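Local coordinates for protein beta subunit of a putative Aromatic-ring-hydroxylating dioxygenase (Novosphingobium aromaticivorans DSM 12444, PDB 3EBY) that is probably the beta subunit of a ring-hydroxylating dioxygenase, a family linked to oxygenation of aromatic rings, and assembles with two further protein chains, at residues S14-D17 and D18-A22; Y23-C26 and L27-R31. All blocks are in the same frame, centred on the assembly; numbering follows the deposited sequence.

Contact 1 of 2, residues S14-D17 and D18-A22; sequences SAID and DFNAA
Ile16 and Asn20, one turn apart on helix 8-28, lie side by side and point the same way, with Ile16 CG2 4.1 Å from Asn20 ND2. With Asp17 and Phe19 they form the side buried against the sheet and neighbouring loops. A water joins Asn20 to Asp17: it donates to Asp17 OD1 at 2.8 Å and accepts from Asn20 ND2 at 3.1 Å, so it bridges amide and carboxylate, which do not meet directly. Asn20 CG sits anti to the carbonyl carbon (chi1 -78°), beside its own backbone N, which turns the amide back toward Ile16. The other end of the amide, OD1, takes a hydrogen bond from Arg146, while Asp17 OD1 also accepts from the backbone N of Ala95 and OD2 from Gln13. Ile16 itself rests on Ala95 and Val105 of the sheet, and Phe19 meets Phe134 edge-to-face. The looser side is Ser14, Ala15, Asp18 and Ala21, all partly exposed, and all but Ala15 near the second subunit. There the Asp18 carboxylate folds back over the Ser14 carbonyl: CG lies 3.1 Å from Ser14 O and OD2 3.5 Å, the two oxygens being unbonded acceptors; OD1 forms a salt bridge with Arg94 of the second subunit. Four backbone bonds, from Asp18 N to Ser14 O through Ala21 N to Asp17 O, run at 160 to 164°. This i to i+4 pattern is that of an alpha-helix, packed on the sheet of an NTF2-like fold.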
ATOM      1  N   SER A  14      12.573  -9.871   2.485  1.00 17.70           N
ATOM      2  CA  SER A  14      13.071  -8.499   2.447  1.00 20.63           C
ATOM      3  C   SER A  14      13.602  -8.129   1.071  1.00 17.90           C
ATOM      4  O   SER A  14      13.403  -7.001   0.617  1.00 15.63           O
ATOM      5  CB  SER A  14      14.172  -8.283   3.495  1.00 23.52           C
ATOM      6  OG  SER A  14      13.661  -8.415   4.792  1.00 27.40           O
ATOM      7  N   ALA A  15      14.357  -9.046   0.453  1.00 14.89           N
ATOM      8  CA  ALA A  15      14.916  -8.821  -0.897  1.00 17.26           C
ATOM      9  C   ALA A  15      13.803  -8.512  -1.926  1.00 17.17           C
ATOM     10  O   ALA A  15      13.905  -7.569  -2.726  1.00 16.75           O
ATOM     11  CB  ALA A  15      15.769 -10.077  -1.346  1.00 17.46           C
ATOM     12  N   ILE A  16      12.730  -9.282  -1.879  1.00 15.72           N
ATOM     13  CA  ILE A  16      11.634  -9.136  -2.827  1.00 18.15           C
ATOM     14  C   ILE A  16      10.836  -7.865  -2.531  1.00 15.57           C
ATOM     15  O   ILE A  16      10.484  -7.114  -3.456  1.00 16.05           O
ATOM     16  CB  ILE A  16      10.734 -10.411  -2.853  1.00 16.06           C
ATOM     17  CG1 ILE A  16      11.510 -11.558  -3.547  1.00 17.16           C
ATOM     18  CG2 ILE A  16       9.411 -10.139  -3.538  1.00 13.37           C
ATOM     19  CD1 ILE A  16      10.910 -12.913  -3.347  1.00 17.76           C
ATOM     20  N   ASP A  17      10.540  -7.612  -1.258  1.00 15.17           N
ATOM     21  CA  ASP A  17       9.832  -6.389  -0.926  1.00 16.14           C
ATOM     22  C   ASP A  17      10.660  -5.116  -1.278  1.00 12.50           C
ATOM     23  O   ASP A  17      10.116  -4.165  -1.824  1.00 16.39           O
ATOM     24  CB  ASP A  17       9.401  -6.375   0.544  1.00 14.78           C
ATOM     25  CG  ASP A  17       8.251  -7.349   0.845  1.00 13.46           C
ATOM     26  OD1 ASP A  17       7.403  -7.597  -0.048  1.00 14.16           O
ATOM     27  OD2 ASP A  17       8.163  -7.807   2.022  1.00 18.41           O
ATOM     28  N   ASP A  18      11.974  -5.150  -1.060  1.00 14.27           N
ATOM     29  CA  ASP A  18      12.864  -4.038  -1.462  1.00 15.23           C
ATOM     30  C   ASP A  18      12.852  -3.862  -2.991  1.00 15.49           C
ATOM     31  O   ASP A  18      12.686  -2.748  -3.504  1.00 14.51           O
ATOM     32  CB  ASP A  18      14.307  -4.316  -1.025  1.00 14.85           C
ATOM     33  CG  ASP A  18      14.547  -4.080   0.454  1.00 18.21           C
ATOM     34  OD1 ASP A  18      13.709  -3.492   1.152  1.00 17.96           O
ATOM     35  OD2 ASP A  18      15.673  -4.416   0.895  1.00 18.57           O
ATOM     36  N   PHE A  19      12.961  -4.980  -3.710  1.00 14.90           N
ATOM     37  CA  PHE A  19      12.887  -4.968  -5.167  1.00 15.96           C
ATOM     38  C   PHE A  19      11.595  -4.268  -5.625  1.00 15.16           C
ATOM     39  O   PHE A  19      11.629  -3.369  -6.476  1.00 14.87           O
ATOM     40  CB  PHE A  19      12.929  -6.411  -5.721  1.00 16.17           C
ATOM     41  CG  PHE A  19      12.828  -6.489  -7.224  1.00 13.94           C
ATOM     42  CD1 PHE A  19      11.603  -6.346  -7.855  1.00 14.29           C
ATOM     43  CD2 PHE A  19      13.979  -6.589  -8.009  1.00 15.46           C
ATOM     44  CE1 PHE A  19      11.495  -6.369  -9.212  1.00 17.67           C
ATOM     45  CE2 PHE A  19      13.884  -6.583  -9.404  1.00 15.42           C
ATOM     46  CZ  PHE A  19      12.627  -6.465 -10.003  1.00 17.77           C
ATOM     47  N   ASN A  20      10.449  -4.666  -5.060  1.00 15.18           N
ATOM     48  CA  ASN A  20       9.168  -4.091  -5.504  1.00 13.99           C
ATOM     49  C   ASN A  20       9.072  -2.581  -5.213  1.00 13.94           C
ATOM     50  O   ASN A  20       8.603  -1.823  -6.056  1.00 15.83           O
ATOM     51  CB  ASN A  20       7.972  -4.850  -4.900  1.00 18.93           C
ATOM     52  CG  ASN A  20       7.696  -6.172  -5.624  1.00 16.66           C
ATOM     53  OD1 ASN A  20       8.164  -6.371  -6.738  1.00 17.33           O
ATOM     54  ND2 ASN A  20       7.068  -7.130  -4.922  1.00 16.14           N
ATOM     55  N   ALA A  21       9.545  -2.159  -4.044  1.00 16.10           N
ATOM     56  CA  ALA A  21       9.544  -0.722  -3.696  1.00 15.36           C
ATOM     57  C   ALA A  21      10.333   0.095  -4.728  1.00 16.40           C
ATOM     58  O   ALA A  21       9.845   1.092  -5.257  1.00 14.89           O
ATOM     59  CB  ALA A  21      10.090  -0.508  -2.280  1.00 13.87           C
ATOM     60  N   ALA A  22      11.523  -0.395  -5.087  1.00 15.64           N
ATOM     61  CA  ALA A  22      12.406   0.280  -6.027  1.00 16.38           C
ATOM     62  C   ALA A  22      11.885   0.191  -7.460  1.00 15.68           C
ATOM     63  O   ALA A  22      12.036   1.116  -8.214  1.00 16.65           O
ATOM     64  CB  ALA A  22      13.797  -0.314  -5.948  1.00 21.13           C
TER
HETATM   65  O   HOH W   1       6.287  -6.070  -2.161  1.00 13.26           O

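Contact 2 of 2, residues Y23-C26 and L27-R31; sequences YGLC and LDDDR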
ATOM      1  N   TYR A  23      11.197  -0.911  -7.775  1.00 16.58           N
ATOM      2  CA  TYR A  23      10.593  -1.113  -9.098  1.00 16.19           C
ATOM      3  C   TYR A  23       9.489  -0.052  -9.321  1.00 16.37           C
ATOM      4  O   TYR A  23       9.416   0.609 -10.374  1.00 15.56           O
ATOM      5  CB  TYR A  23      10.015  -2.541  -9.178  1.00 16.31           C
ATOM      6  CG  TYR A  23       9.293  -2.890 -10.479  1.00 13.40           C
ATOM      7  CD1 TYR A  23       7.969  -2.500 -10.702  1.00 15.51           C
ATOM      8  CD2 TYR A  23       9.924  -3.633 -11.471  1.00 14.81           C
ATOM      9  CE1 TYR A  23       7.322  -2.817 -11.886  1.00 15.90           C
ATOM     10  CE2 TYR A  23       9.262  -3.951 -12.667  1.00 14.64           C
ATOM     11  CZ  TYR A  23       7.986  -3.516 -12.873  1.00 17.42           C
ATOM     12  OH  TYR A  23       7.321  -3.875 -14.040  1.00 16.99           O
ATOM     13  N   GLY A  24       8.615   0.104  -8.339  1.00 14.00           N
ATOM     14  CA  GLY A  24       7.562   1.118  -8.437  1.00 14.92           C
ATOM     15  C   GLY A  24       8.119   2.519  -8.569  1.00 16.98           C
ATOM     16  O   GLY A  24       7.609   3.317  -9.353  1.00 14.85           O
ATOM     17  N   LEU A  25       9.154   2.840  -7.774  1.00 16.34           N
ATOM     18  CA  LEU A  25       9.716   4.209  -7.782  1.00 18.10           C
ATOM     19  C   LEU A  25      10.460   4.503  -9.091  1.00 17.66           C
ATOM     20  O   LEU A  25      10.373   5.612  -9.614  1.00 16.69           O
ATOM     21  CB  LEU A  25      10.621   4.461  -6.573  1.00 21.58           C
ATOM     22  CG  LEU A  25       9.872   4.958  -5.314  1.00 31.38           C
ATOM     23  CD1 LEU A  25      10.842   5.110  -4.150  1.00 36.45           C
ATOM     24  CD2 LEU A  25       9.138   6.279  -5.582  1.00 29.71           C
ATOM     25  N   CYS A  26      11.150   3.494  -9.628  1.00 14.82           N
ATOM     26  CA  CYS A  26      11.834   3.605 -10.927  1.00 15.18           C
ATOM     27  C   CYS A  26      10.849   4.043 -12.027  1.00 15.87           C
ATOM     28  O   CYS A  26      11.092   5.039 -12.731  1.00 17.63           O
ATOM     29  CB  CYS A  26      12.507   2.244 -11.251  1.00 23.33           C
ATOM     30  SG  CYS A  26      12.743   1.927 -12.934  1.00 26.18           S
ATOM     31  N   LEU A  27       9.688   3.398 -12.092  1.00 17.18           N
ATOM     32  CA  LEU A  27       8.688   3.743 -13.104  1.00 16.05           C
ATOM     33  C   LEU A  27       8.015   5.097 -12.826  1.00 15.65           C
ATOM     34  O   LEU A  27       7.867   5.923 -13.737  1.00 16.69           O
ATOM     35  CB  LEU A  27       7.625   2.628 -13.247  1.00 17.68           C
ATOM     36  CG  LEU A  27       8.202   1.309 -13.825  1.00 14.27           C
ATOM     37  CD1 LEU A  27       7.167   0.120 -13.738  1.00 15.47           C
ATOM     38  CD2 LEU A  27       8.685   1.543 -15.233  1.00 16.30           C
ATOM     39  N   ASP A  28       7.676   5.343 -11.562  1.00 16.79           N
ATOM     40  CA  ASP A  28       6.972   6.574 -11.187  1.00 15.96           C
ATOM     41  C   ASP A  28       7.848   7.819 -11.384  1.00 14.49           C
ATOM     42  O   ASP A  28       7.345   8.878 -11.752  1.00 16.56           O
ATOM     43  CB  ASP A  28       6.523   6.506  -9.760  1.00 15.29           C
ATOM     44  CG  ASP A  28       5.484   5.412  -9.514  1.00 14.87           C
ATOM     45  OD1 ASP A  28       4.901   4.881 -10.501  1.00 17.03           O
ATOM     46  OD2 ASP A  28       5.273   5.089  -8.330  1.00 17.85           O
ATOM     47  N   ASP A  29       9.160   7.664 -11.148  1.00 14.57           N
ATOM     48  CA  ASP A  29      10.139   8.742 -11.305  1.00 15.96           C
ATOM     49  C   ASP A  29      10.503   8.960 -12.796  1.00 17.46           C
ATOM     50  O   ASP A  29      11.339   9.825 -13.110  1.00 16.85           O
ATOM     51  CB  ASP A  29      11.437   8.407 -10.540  1.00 16.30           C
ATOM     52  CG  ASP A  29      11.331   8.592  -9.039  1.00 23.89           C
ATOM     53  OD1 ASP A  29      10.356   9.215  -8.568  1.00 19.20           O
ATOM     54  OD2 ASP A  29      12.311   8.188  -8.342  1.00 23.39           O
ATOM     55  N   ASP A  30       9.965   8.110 -13.674  1.00 16.19           N
ATOM     56  CA  ASP A  30      10.303   8.123 -15.100  1.00 18.58           C
ATOM     57  C   ASP A  30      11.795   7.824 -15.342  1.00 17.14           C
ATOM     58  O   ASP A  30      12.392   8.338 -16.289  1.00 19.94           O
ATOM     59  CB  ASP A  30       9.926   9.471 -15.725  1.00 18.66           C
ATOM     60  CG  ASP A  30       9.978   9.447 -17.242  1.00 28.77           C
ATOM     61  OD1 ASP A  30       9.439   8.505 -17.840  1.00 29.38           O
ATOM     62  OD2 ASP A  30      10.476  10.425 -17.810  1.00 31.50           O
ATOM     63  N   ARG A  31      12.386   6.972 -14.504  1.00 14.89           N
ATOM     64  CA  ARG A  31      13.741   6.463 -14.749  1.00 15.66           C
ATOM     65  C   ARG A  31      13.644   5.168 -15.558  1.00 19.10           C
ATOM     66  O   ARG A  31      14.108   4.105 -15.139  1.00 17.42           O
ATOM     67  CB  ARG A  31      14.503   6.280 -13.431  1.00 20.58           C
ATOM     68  CG  ARG A  31      14.859   7.611 -12.796  1.00 22.77           C
ATOM     69  CD  ARG A  31      15.680   7.476 -11.554  1.00 23.06           C
ATOM     70  NE  ARG A  31      14.857   7.125 -10.406  1.00 21.52           N
ATOM     71  CZ  ARG A  31      14.788   5.901  -9.883  1.00 22.41           C
ATOM     72  NH1 ARG A  31      15.549   4.932 -10.350  1.00 25.29           N
ATOM     73  NH2 ARG A  31      13.933   5.639  -8.919  1.00 23.52           N
TER
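The guanidinium of Arg31 lies with one face over Cys26 CA, NH2 being 3.5 Å from that carbon, while Asp29 OD2 sits at its edge, in plane. Arg31 NH2 donates to Asp29 OD2 at 3.1 Å in a salt bridge with an N-H...O angle of 163°, and NE adds a weak bond to the same oxygen. OD2 is approached on its anti side, 26° out of the carboxylate plane. A bend at chi3 (-79°) brings the arginine's flat end back over the last helical turn. The other flat group, the Tyr23 ring, is met obliquely by Leu27 CD1, 3.5 Å from CE1; its hydroxyl is hydrogen-bonded to Ile163 and Trp35, and its ring makes a cation-pi contact with Arg146. Asp28 and Asp29 fold back over the carbonyls of Gly24 and Leu25, which accept hydrogen bonds from their backbone nitrogens. Beyond the segments, Asp28 OD1 is bonded to His90, and Asp29 OD1 forms a salt bridge with Lys129 of the second subunit; this second cation probably helps stabilise the Asp29 charge. The helix closes with Arg31 N bonded to Cys26 O at 2.9 Å and Asp30 N to Leu27 O at 3.0 Å. Together with the positive phi of Asp30, this pair of bonds defines a Schellman motif at the C-terminal end of helix 8-28.

Contacts 1 and 2 follow one another along helix 8-28, their centres about 13 Å apart and about 12 and 11 Å from the centre of the chain. Residues 14-22 supply its regular middle and residues 23-31 its termination, and the helical backbone runs unbroken across the junction, with Tyr23 N 2.8 Å from Phe19 O. Arg146 relates the two from the sheet, reaching Asn20 OD1 in contact 1 and the Tyr23 ring in contact 2. Both also reach the second subunit: Ala21 and Leu25, one turn apart, pack on its Val96. Since the same helix faces its own sheet and a neighbouring copy, the two contacts bear on the assembly; no metal or substrate site is evident in either.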